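Local coordinates for protein UDP-N-Acetylglucosamine 2-Epimerase (Thermus thermophilus, PDB 1V4V) that probably catalyses the reversible epimerisation of UDP-N-acetylglucosamine to UDP-N-acetylmannosamine, at residues A[261-265]-A[266-270]; A[284-287]-A[288-292]. All blocks are in the same frame, centred on the assembly; numbering follows the deposited sequence.

Contacts 1 and 2 lie in series along the chain, in the parallel-sheet domain that contains strand 275-280 of this GT-B-type enzyme, with centres about 13 Å apart. Contact 1 starts helix 265-273, which leads into that strand; contact 2 runs along helix 283-291, which leaves it. The two contacts touch directly: Ala269 O is 3.5 Å from Leu292 CD1, and Tyr265 CE1 is 3.9 Å from Glu288 OE1. Both also pack against helix 177-188. The side chain of Glu287 comes within about 3 Å of a bound glycerol and that of Tyr265 within about 5 Å of one; though probably from the crystallisation liquor, glycerol may mark the cleft where GT-B relatives bind nucleotide sugars.

Contact 1 of 2, residues A[261-265]-A[266-270]; sequences DPLEY and GSMAA
A hydrophobic staple at the start of helix 265-273 brings Leu263, the residue before the N-cap Glu264, against Met268, a selenomethionine in the first turn. Leu263 CB and Met268 CB are 4.1 Å apart, and Leu263 CD1 packs on the backbone of Met268, 3.9 Å from Met268 CA. The other leucine methyl, Leu263 CD2, lies 4.0 Å from Ser267 OG; that hydroxyl is hydrogen-bonded to Arg190 O. Met268 CB also sits 3.5 Å from Glu264 O, so the residue closes on the N-cap carbonyl as well as on the leucine. Pro236 touches both staple residues, placing the pair beside the end of strand 232-236.

The same turn begins the helical pairing. Met268 N donates to Glu264 O over 2.9 Å in a bond that is nearly straight (164° at the hydrogen). The next bond runs from Ala269 N to Tyr265 O at 3.0 Å, while Ala269 CB sits 3.5 Å from Tyr265 O. The Tyr265 side chain packs on Ala181, Val182 and Ala185 of helix 177-188.

A staple spanning N' to N4 is a classic helix-start motif; here it opens the crossover helix between edge strand 257-260 and strand 275-280 of a Rossmann-like sheet.

Contact 2 of 2, residues A[284-287]-A[288-292]; sequences GLQE and EGAAL
Glu288 folds back along the preceding turn, its CG 3.5 Å from Gly284 O and its carboxylate beside Leu285, where Glu288 OE2 lies 3.7 Å from Leu285 CD2. The two side chains cross obliquely, a methyl meeting the acid group without a polar bond. Having CG anti to the carbonyl carbon (chi1 -78°) lays the glutamate back along the helix, and the Glu288 side chain also packs on Met272 of helix 265-273. Its backbone N donates to Gly284 O at a rather bent 145°. Gly289 N follows with a shorter bond of 2.9 Å to Leu285 O. These i to i+4 bonds belong to helix 283-291, the connecting helix of a beta-alpha-beta unit between strands 275-280 and 296-298. Ala290 N pairs with Gln286 O at 3.1 Å; Ala290 CB, 3.6 Å from Glu287 O, also packs on Ile313, which Gln286 touches too. At Ala291 the backbone N reaches Glu287 O over 3.1 Å, and Ala291 CB, 3.8 Å from Glu287 O, belongs to a side chain that meets Val179 and Val182 of helix 177-188; Glu287, whose O accepts this bond, has OE1 hydrogen-bonded to a glycerol probably from the crystallisation liquor.

Contact 1 of 2, residues A[261-265]-A[266-270]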
ATOM      1  N   ASP A 261     -32.404  24.374  17.460  1.00 33.83           N
ATOM      2  CA  ASP A 261     -31.699  24.376  16.187  1.00 36.28           C
ATOM      3  C   ASP A 261     -30.653  23.280  16.336  1.00 35.95           C
ATOM      4  O   ASP A 261     -30.345  22.866  17.456  1.00 37.35           O
ATOM      5  CB  ASP A 261     -31.007  25.724  15.947  1.00 37.31           C
ATOM      6  CG  ASP A 261     -31.968  26.805  15.479  1.00 41.01           C
ATOM      7  OD1 ASP A 261     -31.565  27.989  15.463  1.00 44.33           O
ATOM      8  OD2 ASP A 261     -33.117  26.479  15.118  1.00 38.90           O
ATOM      9  N   PRO A 262     -30.101  22.786  15.221  1.00 35.93           N
ATOM     10  CA  PRO A 262     -29.085  21.729  15.280  1.00 36.81           C
ATOM     11  C   PRO A 262     -27.985  22.023  16.304  1.00 37.66           C
ATOM     12  O   PRO A 262     -27.483  23.143  16.391  1.00 37.43           O
ATOM     13  CB  PRO A 262     -28.566  21.684  13.850  1.00 37.67           C
ATOM     14  CG  PRO A 262     -29.814  21.969  13.058  1.00 37.38           C
ATOM     15  CD  PRO A 262     -30.428  23.123  13.824  1.00 36.59           C
ATOM     16  N   LEU A 263     -27.614  21.005  17.073  1.00 36.68           N
ATOM     17  CA  LEU A 263     -26.595  21.150  18.107  1.00 36.63           C
ATOM     18  C   LEU A 263     -25.210  20.725  17.636  1.00 37.86           C
ATOM     19  O   LEU A 263     -25.068  20.015  16.644  1.00 37.73           O
ATOM     20  CB  LEU A 263     -26.981  20.316  19.335  1.00 35.88           C
ATOM     21  CG  LEU A 263     -28.332  20.590  20.004  1.00 34.89           C
ATOM     22  CD1 LEU A 263     -28.596  19.531  21.064  1.00 34.52           C
ATOM     23  CD2 LEU A 263     -28.345  21.975  20.614  1.00 35.19           C
ATOM     24  N   GLU A 264     -24.187  21.166  18.362  1.00 39.63           N
ATOM     25  CA  GLU A 264     -22.814  20.810  18.032  1.00 40.53           C
ATOM     26  C   GLU A 264     -22.569  19.404  18.569  1.00 39.24           C
ATOM     27  O   GLU A 264     -23.291  18.939  19.451  1.00 39.30           O
ATOM     28  CB  GLU A 264     -21.833  21.796  18.674  1.00 44.21           C
ATOM     29  CG  GLU A 264     -22.081  23.244  18.289  1.00 49.98           C
ATOM     30  CD  GLU A 264     -20.972  24.174  18.745  1.00 54.01           C
ATOM     31  OE1 GLU A 264     -19.823  24.005  18.277  1.00 57.02           O
ATOM     32  OE2 GLU A 264     -21.246  25.073  19.568  1.00 56.21           O
ATOM     33  N   TYR A 265     -21.556  18.733  18.036  1.00 37.36           N
ATOM     34  CA  TYR A 265     -21.231  17.372  18.451  1.00 36.43           C
ATOM     35  C   TYR A 265     -21.296  17.167  19.967  1.00 35.62           C
ATOM     36  O   TYR A 265     -22.015  16.294  20.453  1.00 35.55           O
ATOM     37  CB  TYR A 265     -19.838  16.989  17.945  1.00 36.94           C
ATOM     38  CG  TYR A 265     -19.521  15.515  18.082  1.00 38.17           C
ATOM     39  CD1 TYR A 265     -20.320  14.554  17.465  1.00 38.87           C
ATOM     40  CD2 TYR A 265     -18.418  15.081  18.818  1.00 38.46           C
ATOM     41  CE1 TYR A 265     -20.032  13.193  17.573  1.00 38.77           C
ATOM     42  CE2 TYR A 265     -18.116  13.722  18.935  1.00 38.09           C
ATOM     43  CZ  TYR A 265     -18.928  12.784  18.309  1.00 39.32           C
ATOM     44  OH  TYR A 265     -18.640  11.442  18.417  1.00 39.63           O
ATOM     45  N   GLY A 266     -20.552  17.981  20.708  1.00 33.23           N
ATOM     46  CA  GLY A 266     -20.533  17.849  22.153  1.00 31.12           C
ATOM     47  C   GLY A 266     -21.843  18.120  22.871  1.00 29.28           C
ATOM     48  O   GLY A 266     -22.220  17.380  23.781  1.00 28.31           O
ATOM     49  N   SER A 267     -22.539  19.180  22.479  1.00 28.78           N
ATOM     50  CA  SER A 267     -23.796  19.523  23.125  1.00 29.38           C
ATOM     51  C   SER A 267     -24.847  18.438  22.897  1.00 29.82           C
ATOM     52  O   SER A 267     -25.657  18.149  23.783  1.00 29.92           O
ATOM     53  CB  SER A 267     -24.310  20.866  22.614  1.00 30.00           C
ATOM     54  OG  SER A 267     -25.457  21.268  23.343  1.00 34.28           O
HETATM   55  N   MSE A 268     -24.835  17.842  21.709  1.00 27.87           N
HETATM   56  CA  MSE A 268     -25.788  16.780  21.395  1.00 29.01           C
HETATM   57  C   MSE A 268     -25.459  15.526  22.195  1.00 27.36           C
HETATM   58  O   MSE A 268     -26.355  14.861  22.707  1.00 27.39           O
HETATM   59  CB  MSE A 268     -25.767  16.459  19.897  1.00 30.75           C
HETATM   60  CG  MSE A 268     -26.632  15.259  19.503  1.00 33.74           C
HETATM   61 SE   MSE A 268     -28.511  15.456  19.950  1.00 37.08          SE
HETATM   62  CE  MSE A 268     -29.206  15.812  18.187  1.00 39.59           C
ATOM     63  N   ALA A 269     -24.172  15.199  22.303  1.00 26.86           N
ATOM     64  CA  ALA A 269     -23.760  14.021  23.059  1.00 26.27           C
ATOM     65  C   ALA A 269     -24.165  14.167  24.523  1.00 25.90           C
ATOM     66  O   ALA A 269     -24.607  13.206  25.156  1.00 25.09           O
ATOM     67  CB  ALA A 269     -22.248  13.819  22.954  1.00 28.01           C
ATOM     68  N   ALA A 270     -24.006  15.374  25.058  1.00 23.49           N
ATOM     69  CA  ALA A 270     -24.360  15.641  26.446  1.00 23.48           C
ATOM     70  C   ALA A 270     -25.868  15.480  26.643  1.00 21.82           C
ATOM     71  O   ALA A 270     -26.315  14.886  27.622  1.00 24.15           O
ATOM     72  CB  ALA A 270     -23.922  17.050  26.835  1.00 22.85           C
TER

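Contact 2 of 2, residues A[284-287]-A[288-292]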
ATOM      1  N   GLY A 284     -26.585   7.005  12.197  1.00 29.70           N
ATOM      2  CA  GLY A 284     -25.466   7.595  12.913  1.00 29.07           C
ATOM      3  C   GLY A 284     -25.806   7.934  14.354  1.00 28.59           C
ATOM      4  O   GLY A 284     -25.040   7.640  15.275  1.00 26.95           O
ATOM      5  N   LEU A 285     -26.960   8.556  14.557  1.00 28.30           N
ATOM      6  CA  LEU A 285     -27.373   8.921  15.905  1.00 28.45           C
ATOM      7  C   LEU A 285     -27.711   7.689  16.734  1.00 26.69           C
ATOM      8  O   LEU A 285     -27.493   7.666  17.945  1.00 25.19           O
ATOM      9  CB  LEU A 285     -28.560   9.882  15.849  1.00 29.96           C
ATOM     10  CG  LEU A 285     -28.134  11.297  15.449  1.00 33.80           C
ATOM     11  CD1 LEU A 285     -29.340  12.194  15.344  1.00 35.24           C
ATOM     12  CD2 LEU A 285     -27.166  11.845  16.488  1.00 35.52           C
ATOM     13  N   GLN A 286     -28.235   6.657  16.085  1.00 25.86           N
ATOM     14  CA  GLN A 286     -28.567   5.434  16.799  1.00 26.59           C
ATOM     15  C   GLN A 286     -27.282   4.855  17.375  1.00 26.47           C
ATOM     16  O   GLN A 286     -27.247   4.396  18.514  1.00 25.50           O
ATOM     17  CB  GLN A 286     -29.240   4.438  15.846  1.00 28.87           C
ATOM     18  CG  GLN A 286     -29.428   3.040  16.420  1.00 32.50           C
ATOM     19  CD  GLN A 286     -28.287   2.112  16.057  1.00 34.77           C
ATOM     20  OE1 GLN A 286     -27.976   1.930  14.879  1.00 36.47           O
ATOM     21  NE2 GLN A 286     -27.659   1.512  17.065  1.00 36.92           N
ATOM     22  N   GLU A 287     -26.211   4.893  16.589  1.00 25.60           N
ATOM     23  CA  GLU A 287     -24.939   4.373  17.059  1.00 25.25           C
ATOM     24  C   GLU A 287     -24.366   5.235  18.173  1.00 24.87           C
ATOM     25  O   GLU A 287     -23.706   4.729  19.076  1.00 25.71           O
ATOM     26  CB  GLU A 287     -23.948   4.261  15.899  1.00 28.66           C
ATOM     27  CG  GLU A 287     -24.311   3.144  14.939  1.00 31.80           C
ATOM     28  CD  GLU A 287     -23.220   2.859  13.931  1.00 37.84           C
ATOM     29  OE1 GLU A 287     -22.050   2.708  14.349  1.00 39.89           O
ATOM     30  OE2 GLU A 287     -23.537   2.774  12.728  1.00 40.02           O
ATOM     31  N   GLU A 288     -24.612   6.538  18.109  1.00 25.61           N
ATOM     32  CA  GLU A 288     -24.125   7.426  19.157  1.00 27.99           C
ATOM     33  C   GLU A 288     -24.850   7.116  20.462  1.00 26.63           C
ATOM     34  O   GLU A 288     -24.246   7.095  21.531  1.00 26.39           O
ATOM     35  CB  GLU A 288     -24.352   8.886  18.779  1.00 30.87           C
ATOM     36  CG  GLU A 288     -23.344   9.435  17.791  1.00 38.88           C
ATOM     37  CD  GLU A 288     -23.424  10.941  17.682  1.00 43.18           C
ATOM     38  OE1 GLU A 288     -23.379  11.606  18.740  1.00 45.84           O
ATOM     39  OE2 GLU A 288     -23.528  11.458  16.550  1.00 45.99           O
ATOM     40  N   GLY A 289     -26.153   6.879  20.374  1.00 26.58           N
ATOM     41  CA  GLY A 289     -26.903   6.560  21.576  1.00 26.26           C
ATOM     42  C   GLY A 289     -26.323   5.317  22.222  1.00 25.83           C
ATOM     43  O   GLY A 289     -26.124   5.266  23.436  1.00 26.71           O
ATOM     44  N   ALA A 290     -26.026   4.312  21.404  1.00 26.92           N
ATOM     45  CA  ALA A 290     -25.464   3.063  21.910  1.00 25.72           C
ATOM     46  C   ALA A 290     -24.115   3.255  22.603  1.00 27.23           C
ATOM     47  O   ALA A 290     -23.797   2.556  23.567  1.00 26.55           O
ATOM     48  CB  ALA A 290     -25.335   2.053  20.768  1.00 27.99           C
ATOM     49  N   ALA A 291     -23.319   4.205  22.121  1.00 28.16           N
ATOM     50  CA  ALA A 291     -22.013   4.459  22.729  1.00 26.26           C
ATOM     51  C   ALA A 291     -22.205   4.970  24.155  1.00 27.57           C
ATOM     52  O   ALA A 291     -21.433   4.649  25.059  1.00 27.21           O
ATOM     53  CB  ALA A 291     -21.241   5.488  21.900  1.00 26.66           C
ATOM     54  N   LEU A 292     -23.262   5.750  24.349  1.00 26.21           N
ATOM     55  CA  LEU A 292     -23.572   6.330  25.651  1.00 25.91           C
ATOM     56  C   LEU A 292     -24.440   5.421  26.517  1.00 26.24           C
ATOM     57  O   LEU A 292     -24.757   5.757  27.656  1.00 28.18           O
ATOM     58  CB  LEU A 292     -24.272   7.675  25.447  1.00 27.03           C
ATOM     59  CG  LEU A 292     -23.463   8.738  24.694  1.00 29.81           C
ATOM     60  CD1 LEU A 292     -24.372   9.858  24.203  1.00 30.39           C
ATOM     61  CD2 LEU A 292     -22.379   9.279  25.618  1.00 32.92           C
TER